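Local coordinates for arylamine n-acetyltransferase NAT (Mycobacterium tuberculosis, PDB 4BGF), which probably catalyses the transfer of an acetyl group from acetyl-coenzyme A to the nitrogen of arylamines, as an arylamine N-acetyltransferase, at residues A[114-117]-A[118-122]; A[30-33]-A[34-38]; A[184-187]-A[188-191]; A[166-170]-A[171-175]. All coordinates share one frame; numbering follows the deposited sequence.

Interaction 1 of 4, residues A[114-117]-A[118-122]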
loop_
_atom_site.group_PDB
_atom_site.type_symbol
_atom_site.label_atom_id
_atom_site.label_comp_id
_atom_site.label_asym_id
_atom_site.label_seq_id
_atom_site.Cartn_x
_atom_site.Cartn_y
_atom_site.Cartn_z
ATOM N N GLY A 114 4.733 -11.668 5.138
ATOM C CA GLY A 114 4.210 -12.903 5.702
ATOM C C GLY A 114 4.482 -12.916 7.199
ATOM O O GLY A 114 5.633 -12.969 7.607
ATOM N N VAL A 115 3.423 -12.884 8.005
ATOM C CA VAL A 115 3.532 -12.608 9.430
ATOM C C VAL A 115 3.079 -13.824 10.240
ATOM O O VAL A 115 2.075 -14.439 9.903
ATOM C CB VAL A 115 2.708 -11.319 9.807
ATOM C CG1 VAL A 115 2.382 -11.239 11.287
ATOM C CG2 VAL A 115 3.455 -10.064 9.361
ATOM N N THR A 116 3.859 -14.188 11.266
ATOM C CA THR A 116 3.411 -15.125 12.293
ATOM C C THR A 116 3.478 -14.449 13.657
ATOM O O THR A 116 4.047 -13.372 13.798
ATOM C CB THR A 116 4.204 -16.447 12.323
ATOM O OG1 THR A 116 5.593 -16.185 12.538
ATOM C CG2 THR A 116 4.008 -17.198 11.030
ATOM N N PHE A 117 2.842 -15.080 14.641
ATOM C CA PHE A 117 2.744 -14.570 16.006
ATOM C C PHE A 117 2.419 -15.787 16.868
ATOM O O PHE A 117 2.189 -16.873 16.330
ATOM C CB PHE A 117 1.680 -13.429 16.142
ATOM C CG PHE A 117 0.348 -13.778 15.601
ATOM C CD1 PHE A 117 0.078 -13.622 14.269
ATOM C CD2 PHE A 117 -0.630 -14.274 16.419
ATOM C CE1 PHE A 117 -1.146 -13.959 13.749
ATOM C CE2 PHE A 117 -1.856 -14.617 15.913
ATOM C CZ PHE A 117 -2.115 -14.461 14.569
ATOM N N PRO A 118 2.431 -15.617 18.204
ATOM C CA PRO A 118 2.221 -16.732 19.124
ATOM C C PRO A 118 0.900 -17.443 18.937
ATOM O O PRO A 118 -0.154 -16.826 18.916
ATOM C CB PRO A 118 2.282 -16.059 20.488
ATOM C CG PRO A 118 3.195 -14.975 20.282
ATOM C CD PRO A 118 2.874 -14.424 18.936
ATOM N N GLY A 119 0.967 -18.754 18.787
ATOM C CA GLY A 119 -0.231 -19.526 18.602
ATOM C C GLY A 119 -0.907 -19.269 17.277
ATOM O O GLY A 119 -2.034 -19.687 17.092
ATOM N N SER A 120 -0.236 -18.590 16.357
ATOM C CA SER A 120 -0.855 -18.273 15.091
ATOM C C SER A 120 -1.184 -19.576 14.449
ATOM O O SER A 120 -0.565 -20.595 14.748
ATOM C CB SER A 120 0.066 -17.431 14.196
ATOM O OG SER A 120 1.235 -18.119 13.757
ATOM N N GLY A 121 -2.163 -19.569 13.567
ATOM C CA GLY A 121 -2.570 -20.811 12.949
ATOM C C GLY A 121 -1.667 -21.186 11.809
ATOM O O GLY A 121 -1.931 -22.154 11.094
ATOM N N GLY A 122 -0.581 -20.427 11.683
ATOM C CA GLY A 122 0.348 -20.493 10.571
ATOM C C GLY A 122 0.795 -19.070 10.242
ATOM O O GLY A 122 0.824 -18.214 11.117
#
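Phe-117 and Ser-120 meet with their first torsions in the same setting. In Phe-117, CG sits between the backbone N and the carbonyl carbon (chi1 52°), and the ring swings to the side where Ser-120 will lie. The turn of the backbone sets Ser-120 CB over that ring. The torsion of Ser-120 (chi1 66°) decides only where OG goes, which is toward Gly-122 O. Ser-120 CB lies 3.6 Å from the centroid of the Phe-117 ring, almost straight above its middle. This is a CH-pi contact over the face.

The backbone closes the same loop. Ser-120 N donates to Phe-117 O over 3.0 Å, and the N-H...O angle is 149°. The nitrogen lies well above the carbonyl plane. Phe-117 to Ser-120 form a type II beta turn with Pro-118 and Gly-119 at its corners. The positive phi of Gly-119 suits glycine. One step on, Ser-120 OG donates to Gly-122 O over 2.7 Å. The methyl CG2 of Thr-116 rests 3.3 Å from Gly-122 O, and Thr-116 CB is 3.7 Å from Ser-120 OG.

The turn starts the link between strands 110-116 and 124-126, which are neighbours in the seven-stranded sheet. The Phe-117 ring also meets the ring of Tyr-124, with the two planes nearly parallel.

Ser-120 thus does three jobs in a loop that lies at the surface. Its N-H closes the turn, its CB meets the ring, and its hydroxyl holds the next bend through Gly-122 O. Each of the three has its partner within the loop.

Interaction 2 of 4, residues A[30-33]-A[34-38]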
loop_
_atom_site.group_PDB
_atom_site.type_symbol
_atom_site.label_atom_id
_atom_site.label_comp_id
_atom_site.label_asym_id
_atom_site.label_seq_id
_atom_site.Cartn_x
_atom_site.Cartn_y
_atom_site.Cartn_z
ATOM N N THR A 30 -6.441 -1.945 9.636
ATOM C CA THR A 30 -7.588 -1.072 9.362
ATOM C C THR A 30 -7.274 0.408 9.574
ATOM O O THR A 30 -7.519 1.217 8.713
ATOM C CB THR A 30 -8.749 -1.402 10.286
ATOM O OG1 THR A 30 -8.286 -1.279 11.627
ATOM C CG2 THR A 30 -9.253 -2.819 10.087
ATOM N N VAL A 31 -6.740 0.751 10.741
ATOM C CA VAL A 31 -6.408 2.131 11.071
ATOM C C VAL A 31 -5.216 2.714 10.278
ATOM O O VAL A 31 -5.169 3.905 10.012
ATOM C CB VAL A 31 -6.133 2.234 12.575
ATOM C CG1 VAL A 31 -5.973 3.653 12.986
ATOM C CG2 VAL A 31 -7.285 1.671 13.357
ATOM N N HIS A 32 -4.246 1.872 9.936
ATOM C CA HIS A 32 -3.124 2.240 9.084
ATOM C C HIS A 32 -3.660 2.639 7.735
ATOM O O HIS A 32 -3.399 3.729 7.257
ATOM C CB HIS A 32 -2.170 1.037 8.940
ATOM C CG HIS A 32 -0.987 1.281 8.045
ATOM N ND1 HIS A 32 0.293 1.435 8.533
ATOM C CD2 HIS A 32 -0.883 1.368 6.692
ATOM C CE1 HIS A 32 1.126 1.628 7.529
ATOM N NE2 HIS A 32 0.437 1.592 6.402
ATOM N N SER A 33 -4.417 1.723 7.134
ATOM C CA SER A 33 -5.040 1.900 5.805
ATOM C C SER A 33 -5.872 3.162 5.697
ATOM O O SER A 33 -5.977 3.788 4.644
ATOM C CB SER A 33 -5.953 0.720 5.501
ATOM O OG SER A 33 -5.198 -0.446 5.320
ATOM N N ARG A 34 -6.444 3.521 6.834
ATOM C CA ARG A 34 -7.429 4.567 6.941
ATOM C C ARG A 34 -6.778 5.931 6.980
ATOM O O ARG A 34 -7.361 6.888 6.511
ATOM C CB ARG A 34 -8.283 4.285 8.185
ATOM C CG ARG A 34 -9.415 5.214 8.449
ATOM C CD ARG A 34 -9.821 5.122 9.916
ATOM N NE ARG A 34 -10.450 3.849 10.248
ATOM C CZ ARG A 34 -10.641 3.389 11.484
ATOM N NH1 ARG A 34 -10.237 4.069 12.548
ATOM N NH2 ARG A 34 -11.251 2.227 11.644
ATOM N N THR A 35 -5.544 6.003 7.459
ATOM C CA THR A 35 -4.920 7.276 7.755
ATOM C C THR A 35 -3.668 7.574 6.942
ATOM O O THR A 35 -3.467 8.729 6.569
ATOM C CB THR A 35 -4.576 7.410 9.240
ATOM O OG1 THR A 35 -3.489 6.544 9.538
ATOM C CG2 THR A 35 -5.776 7.062 10.133
ATOM N N ILE A 36 -2.826 6.577 6.677
ATOM C CA ILE A 36 -1.639 6.797 5.853
ATOM C C ILE A 36 -1.967 6.403 4.409
ATOM O O ILE A 36 -2.236 5.246 4.125
ATOM C CB ILE A 36 -0.406 6.036 6.388
ATOM C CG1 ILE A 36 -0.250 6.251 7.879
ATOM C CG2 ILE A 36 0.871 6.483 5.652
ATOM C CD1 ILE A 36 0.961 5.594 8.457
ATOM N N PRO A 37 -1.999 7.392 3.505
ATOM C CA PRO A 37 -2.406 7.129 2.138
ATOM C C PRO A 37 -1.315 6.455 1.320
ATOM O O PRO A 37 -0.169 6.354 1.718
ATOM C CB PRO A 37 -2.674 8.518 1.593
ATOM C CG PRO A 37 -1.776 9.367 2.317
ATOM C CD PRO A 37 -1.635 8.801 3.679
ATOM N N PHE A 38 -1.715 5.939 0.174
ATOM C CA PHE A 38 -0.765 5.534 -0.834
ATOM C C PHE A 38 -0.630 6.807 -1.631
ATOM O O PHE A 38 -1.606 7.542 -1.780
ATOM C CB PHE A 38 -1.317 4.342 -1.615
ATOM C CG PHE A 38 -0.478 3.911 -2.789
ATOM C CD1 PHE A 38 -0.559 4.577 -3.977
ATOM C CD2 PHE A 38 0.331 2.807 -2.710
ATOM C CE1 PHE A 38 0.181 4.178 -5.060
ATOM C CE2 PHE A 38 1.061 2.389 -3.790
ATOM C CZ PHE A 38 0.983 3.077 -4.970
HETATM O O HOH W 1 -3.923 3.666 2.759
#
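His-32 O takes two bonds, from Thr-35, the last helical residue, and from Ile-36, the first beyond it. Ile-36 N donates to His-32 O over 3.0 Å at an N-H...O angle of 164°, nearly along the C=O axis. Thr-35 N reaches the same His-32 O over 3.1 Å from well above the carbonyl plane. The hydroxyl of Thr-35 turns back as well: OG1 donates to Val-31 O over 3.2 Å. Arg-34 N makes weak bonds to Thr-30 O and Val-31 O, and Thr-35 N a further weak one to Val-31 O. A water spans the helix end, donating to Ser-33 O at 2.8 Å and to Ile-36 O at 2.7 Å.

The packing lies outside this set. With CG anti to the backbone N (chi1 178°), the His-32 ring is turned so that Ile-36 CD1 lies over one face, toward its rim, 4.1 Å from His-32 CE1. Val-31 CG2 lies over a face of the solvent-exposed Arg-34 guanidinium.

His-32 ND1 is bonded to Tyr-8 OH. His-73, on helix 70-83, bonds through ND1 to His-32 NE2 and through NE2 to Pro-37 O, just past helix 22-35. At this helix end, Val-31 O is met by the Thr-35 hydroxyl, His-32 O by two N-H groups and Ser-33 O by water.

Interaction 3 of 4, residues A[184-187]-A[188-191]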
loop_
_atom_site.group_PDB
_atom_site.type_symbol
_atom_site.label_atom_id
_atom_site.label_comp_id
_atom_site.label_asym_id
_atom_site.label_seq_id
_atom_site.Cartn_x
_atom_site.Cartn_y
_atom_site.Cartn_z
ATOM N N ARG A 184 12.877 -11.967 1.135
ATOM C CA ARG A 184 13.734 -11.078 0.360
ATOM C C ARG A 184 14.462 -10.159 1.297
ATOM O O ARG A 184 13.838 -9.532 2.142
ATOM C CB ARG A 184 12.957 -10.262 -0.640
ATOM C CG ARG A 184 12.079 -11.093 -1.533
ATOM C CD ARG A 184 12.847 -12.051 -2.436
ATOM N NE ARG A 184 11.904 -12.717 -3.328
ATOM C CZ ARG A 184 12.246 -13.503 -4.347
ATOM N NH1 ARG A 184 13.532 -13.746 -4.606
ATOM N NH2 ARG A 184 11.297 -14.047 -5.113
ATOM N N PRO A 185 15.789 -10.084 1.157
ATOM C CA PRO A 185 16.631 -9.283 2.033
ATOM C C PRO A 185 16.485 -7.807 1.718
ATOM O O PRO A 185 15.981 -7.509 0.640
ATOM C CB PRO A 185 18.038 -9.779 1.725
ATOM C CG PRO A 185 17.968 -10.252 0.345
ATOM C CD PRO A 185 16.576 -10.752 0.110
ATOM N N GLN A 186 16.891 -6.914 2.618
ATOM C CA GLN A 186 16.612 -5.506 2.432
ATOM C C GLN A 186 17.211 -5.006 1.114
ATOM O O GLN A 186 16.625 -4.174 0.425
ATOM C CB GLN A 186 17.151 -4.697 3.614
ATOM C CG GLN A 186 16.347 -4.853 4.866
ATOM C CD GLN A 186 14.963 -4.301 4.672
ATOM O OE1 GLN A 186 14.819 -3.213 4.140
ATOM N NE2 GLN A 186 13.934 -5.062 5.049
ATOM N N ILE A 187 18.361 -5.545 0.754
ATOM C CA ILE A 187 19.087 -5.016 -0.368
ATOM C C ILE A 187 18.265 -5.216 -1.648
ATOM O O ILE A 187 18.174 -4.310 -2.469
ATOM C CB ILE A 187 20.534 -5.544 -0.429
ATOM C CG1 ILE A 187 21.273 -5.032 -1.653
ATOM C CG2 ILE A 187 20.582 -7.039 -0.439
ATOM C CD1 ILE A 187 21.483 -3.577 -1.668
ATOM N N ASP A 188 17.605 -6.360 -1.786
ATOM C CA ASP A 188 16.871 -6.635 -2.995
ATOM C C ASP A 188 15.602 -5.791 -3.118
ATOM O O ASP A 188 15.177 -5.480 -4.226
ATOM C CB ASP A 188 16.532 -8.110 -3.128
ATOM C CG ASP A 188 17.755 -9.026 -3.217
ATOM O OD1 ASP A 188 18.906 -8.609 -3.493
ATOM O OD2 ASP A 188 17.540 -10.224 -3.032
ATOM N N LEU A 189 14.967 -5.457 -2.003
ATOM C CA LEU A 189 13.849 -4.526 -1.991
ATOM C C LEU A 189 14.323 -3.113 -2.361
ATOM O O LEU A 189 13.625 -2.367 -3.004
ATOM C CB LEU A 189 13.235 -4.513 -0.594
ATOM C CG LEU A 189 12.901 -5.885 -0.050
ATOM C CD1 LEU A 189 12.379 -5.627 1.297
ATOM C CD2 LEU A 189 11.864 -6.591 -0.876
ATOM N N LYS A 190 15.526 -2.749 -1.931
ATOM C CA LYS A 190 16.131 -1.483 -2.319
ATOM C C LYS A 190 16.341 -1.403 -3.841
ATOM O O LYS A 190 16.074 -0.377 -4.454
ATOM C CB LYS A 190 17.454 -1.326 -1.602
ATOM C CG LYS A 190 18.145 -0.012 -1.809
ATOM C CD LYS A 190 19.463 0.087 -1.026
ATOM C CE LYS A 190 20.140 1.417 -1.222
ATOM N NZ LYS A 190 20.314 1.694 -2.617
ATOM N N VAL A 191 16.808 -2.499 -4.432
ATOM C CA VAL A 191 17.046 -2.586 -5.872
ATOM C C VAL A 191 15.748 -2.422 -6.664
ATOM O O VAL A 191 15.714 -1.748 -7.696
ATOM C CB VAL A 191 17.757 -3.908 -6.213
ATOM C CG1 VAL A 191 17.744 -4.187 -7.679
ATOM C CG2 VAL A 191 19.181 -3.830 -5.744
#
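Pro-185 O and the N-H groups of Asp-188 and Leu-189 make the first turn of helix 186-198. Both bonds are weak. Asp-188 N donates to Pro-185 O over 3.1 Å, bent to 130°, and Leu-189 N donates to it over 3.5 Å. The next two bonds are firm. Lys-190 N donates to Gln-186 O over 3.0 Å, and Val-191 N donates to Ile-187 O over 3.0 Å.

Pro-185 holds the N-cap position. Its CG and CD lie against the carboxylate of Asp-188, with OD2 3.3 Å from Pro-185 CD. Asp-188 CG is anti to the carbonyl carbon (chi1 -62°), and this aims the carboxylate back at the helix start. The opposite charge of Arg-184 is near but not in contact: its NH1 stays 5.6 Å from Asp-188 OD2. Lys-190 NZ has a long, weak ion pair with Asp-50.

Leu-189 is the buried member. Its CD2 rests 3.8 Å from Arg-184 CB, and its side chain also meets Leu-52 and Phe-71. An acidic group in the first turn would probably be favoured by the positive helix end. Asp-188 may thus favour this start electrostatically, although no side-chain cap bond is seen between these segments.

Interaction 4 of 4, residues A[166-170]-A[171-175]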
loop_
_atom_site.group_PDB
_atom_site.type_symbol
_atom_site.label_atom_id
_atom_site.label_comp_id
_atom_site.label_asym_id
_atom_site.label_seq_id
_atom_site.Cartn_x
_atom_site.Cartn_y
_atom_site.Cartn_z
ATOM N N GLN A 166 -6.061 -12.948 -5.144
ATOM C CA GLN A 166 -7.298 -12.538 -5.822
ATOM C C GLN A 166 -8.254 -11.776 -4.921
ATOM O O GLN A 166 -8.360 -12.078 -3.746
ATOM C CB GLN A 166 -8.014 -13.759 -6.410
ATOM C CG GLN A 166 -7.277 -14.306 -7.621
ATOM C CD GLN A 166 -7.924 -15.482 -8.288
ATOM O OE1 GLN A 166 -8.573 -16.296 -7.645
ATOM N NE2 GLN A 166 -7.723 -15.595 -9.596
ATOM N N ALA A 167 -8.919 -10.774 -5.491
ATOM C CA ALA A 167 -10.024 -10.051 -4.842
ATOM C C ALA A 167 -11.332 -10.209 -5.617
ATOM O O ALA A 167 -11.332 -10.194 -6.849
ATOM C CB ALA A 167 -9.705 -8.601 -4.729
ATOM N N MET A 168 -12.436 -10.345 -4.882
ATOM C CA MET A 168 -13.764 -10.435 -5.466
ATOM C C MET A 168 -14.262 -9.023 -5.708
ATOM O O MET A 168 -14.727 -8.373 -4.793
ATOM C CB MET A 168 -14.684 -11.168 -4.497
ATOM C CG MET A 168 -16.144 -11.232 -4.892
ATOM S SD MET A 168 -16.393 -11.786 -6.574
ATOM C CE MET A 168 -15.915 -13.500 -6.524
ATOM N N VAL A 169 -14.125 -8.540 -6.937
ATOM C CA VAL A 169 -14.535 -7.189 -7.310
ATOM C C VAL A 169 -15.545 -7.281 -8.441
ATOM O O VAL A 169 -15.187 -7.619 -9.566
ATOM C CB VAL A 169 -13.337 -6.338 -7.821
ATOM C CG1 VAL A 169 -13.739 -4.882 -7.973
ATOM C CG2 VAL A 169 -12.148 -6.442 -6.893
ATOM N N ARG A 170 -16.807 -6.989 -8.124
ATOM C CA ARG A 170 -17.916 -6.980 -9.087
ATOM C C ARG A 170 -18.312 -8.364 -9.566
ATOM O O ARG A 170 -18.512 -8.583 -10.761
ATOM C CB ARG A 170 -17.620 -6.121 -10.326
ATOM C CG ARG A 170 -17.289 -4.676 -10.055
ATOM C CD ARG A 170 -17.174 -3.895 -11.359
ATOM N NE ARG A 170 -16.731 -2.514 -11.143
ATOM C CZ ARG A 170 -15.536 -2.015 -11.475
ATOM N NH1 ARG A 170 -14.608 -2.762 -12.065
ATOM N NH2 ARG A 170 -15.266 -0.742 -11.214
ATOM N N ASP A 171 -18.459 -9.292 -8.635
ATOM C CA ASP A 171 -18.848 -10.644 -8.989
ATOM C C ASP A 171 -17.857 -11.282 -9.960
ATOM O O ASP A 171 -18.201 -12.150 -10.750
ATOM C CB ASP A 171 -20.263 -10.629 -9.560
ATOM C CG ASP A 171 -21.264 -10.036 -8.586
ATOM O OD1 ASP A 171 -20.899 -9.881 -7.397
ATOM O OD2 ASP A 171 -22.408 -9.728 -9.002
ATOM N N THR A 172 -16.616 -10.833 -9.893
ATOM C CA THR A 172 -15.535 -11.463 -10.624
ATOM C C THR A 172 -14.377 -11.577 -9.666
ATOM O O THR A 172 -14.092 -10.628 -8.949
ATOM C CB THR A 172 -15.115 -10.602 -11.823
ATOM O OG1 THR A 172 -14.850 -9.268 -11.382
ATOM C CG2 THR A 172 -16.227 -10.547 -12.826
ATOM N N TRP A 173 -13.737 -12.738 -9.602
ATOM C CA TRP A 173 -12.425 -12.822 -8.964
ATOM C C TRP A 173 -11.374 -12.135 -9.846
ATOM O O TRP A 173 -11.196 -12.504 -11.009
ATOM C CB TRP A 173 -12.041 -14.270 -8.723
ATOM C CG TRP A 173 -12.653 -14.865 -7.517
ATOM C CD1 TRP A 173 -13.589 -15.853 -7.488
ATOM C CD2 TRP A 173 -12.385 -14.525 -6.146
ATOM N NE1 TRP A 173 -13.926 -16.146 -6.189
ATOM C CE2 TRP A 173 -13.195 -15.347 -5.348
ATOM C CE3 TRP A 173 -11.537 -13.614 -5.518
ATOM C CZ2 TRP A 173 -13.182 -15.284 -3.960
ATOM C CZ3 TRP A 173 -11.533 -13.558 -4.131
ATOM C CH2 TRP A 173 -12.350 -14.382 -3.373
ATOM N N GLN A 174 -10.694 -11.127 -9.297
ATOM C CA GLN A 174 -9.700 -10.340 -10.045
ATOM C C GLN A 174 -8.294 -10.532 -9.489
ATOM O O GLN A 174 -8.063 -10.342 -8.310
ATOM C CB GLN A 174 -10.077 -8.856 -10.025
ATOM C CG GLN A 174 -10.993 -8.428 -11.157
ATOM C CD GLN A 174 -11.204 -6.934 -11.210
ATOM O OE1 GLN A 174 -11.085 -6.251 -10.202
ATOM N NE2 GLN A 174 -11.522 -6.418 -12.388
ATOM N N THR A 175 -7.348 -10.878 -10.349
ATOM C CA THR A 175 -5.997 -11.223 -9.913
ATOM C C THR A 175 -5.148 -9.968 -9.731
ATOM O O THR A 175 -4.974 -9.171 -10.641
ATOM C CB THR A 175 -5.322 -12.216 -10.888
ATOM O OG1 THR A 175 -6.072 -13.444 -10.937
ATOM C CG2 THR A 175 -3.927 -12.527 -10.435
#
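Met-168 lays its methyl over the indole of Trp-173. CE is 3.3 Å from the centroid of the five-membered ring, close to the ring normal. This is a CH-pi contact, and SD stands farther above the same ring as a Met-aromatic contact. Two bends, at chi2 (50°) and chi3 (69°), curl the chain so that its end reaches the ring. At the six-membered ring, Gln-166 CB is 3.6 Å from Trp-173 CE3, and Gln-166 O is at the ring edge. The extended Gln-166 chain carries its amide to Thr-175, nearly parallel in plane to the indole. Its NE2 donates to Thr-175 OG1 over 3.0 Å, in the amide plane and almost straight (176°).

All four of these side chains lie on one face of a beta hairpin made by strands 162-168 and 173-179. Ala-167 and Gln-174 point to the other face. They form an antiparallel hydrogen-bonded pair, with Ala-167 N to Gln-174 O at 3.0 Å and Gln-174 N to Ala-167 O at 2.7 Å. The non-hydrogen-bonded pairs on either side are Gln-166 with Thr-175 and Met-168 with Trp-173.

At the hairpin tip, Val-169 N donates to Thr-172 O over 2.9 Å. Thr-172 OG1 also points to Val-169 O, but the modelled length, 2.5 Å, is doubtful. Between them, Arg-170 and Asp-171 both have positive phi. On the side of Ala-167 and Gln-174, Gln-174 OE1 lies 3.3 Å from Val-169 CB and has a weak bond to Trp-97 NE1.

Further out, Arg-155 on strand 154-159 serves the face of Trp-173 and Gln-166. It bonds to Gln-166 OE1 and makes a cation-pi contact with Trp-173.

How the interactions relate
Interaction 2 lies nearest the centre of the chain and is partly buried. Interactions 1, 3 and 4 are at the surface. Interactions 1 and 4 reach the same seven-stranded sheet, at the ends of different strands, with centres about 26 Å apart. In both, a side-chain carbon sits over an aromatic face, within the turn in 1 and across paired strands in 4. Interactions 2 and 3 are the two kinds of helix end: 2 finishes helix 22-35, and 3 begins helix 186-198. The finish gathers donors and water on carbonyls, while the start has weak N-H bonds and a nearby carboxylate. Strand 173-179 leads on to that helix, so 4 precedes 3 in the chain. None of the four touches another.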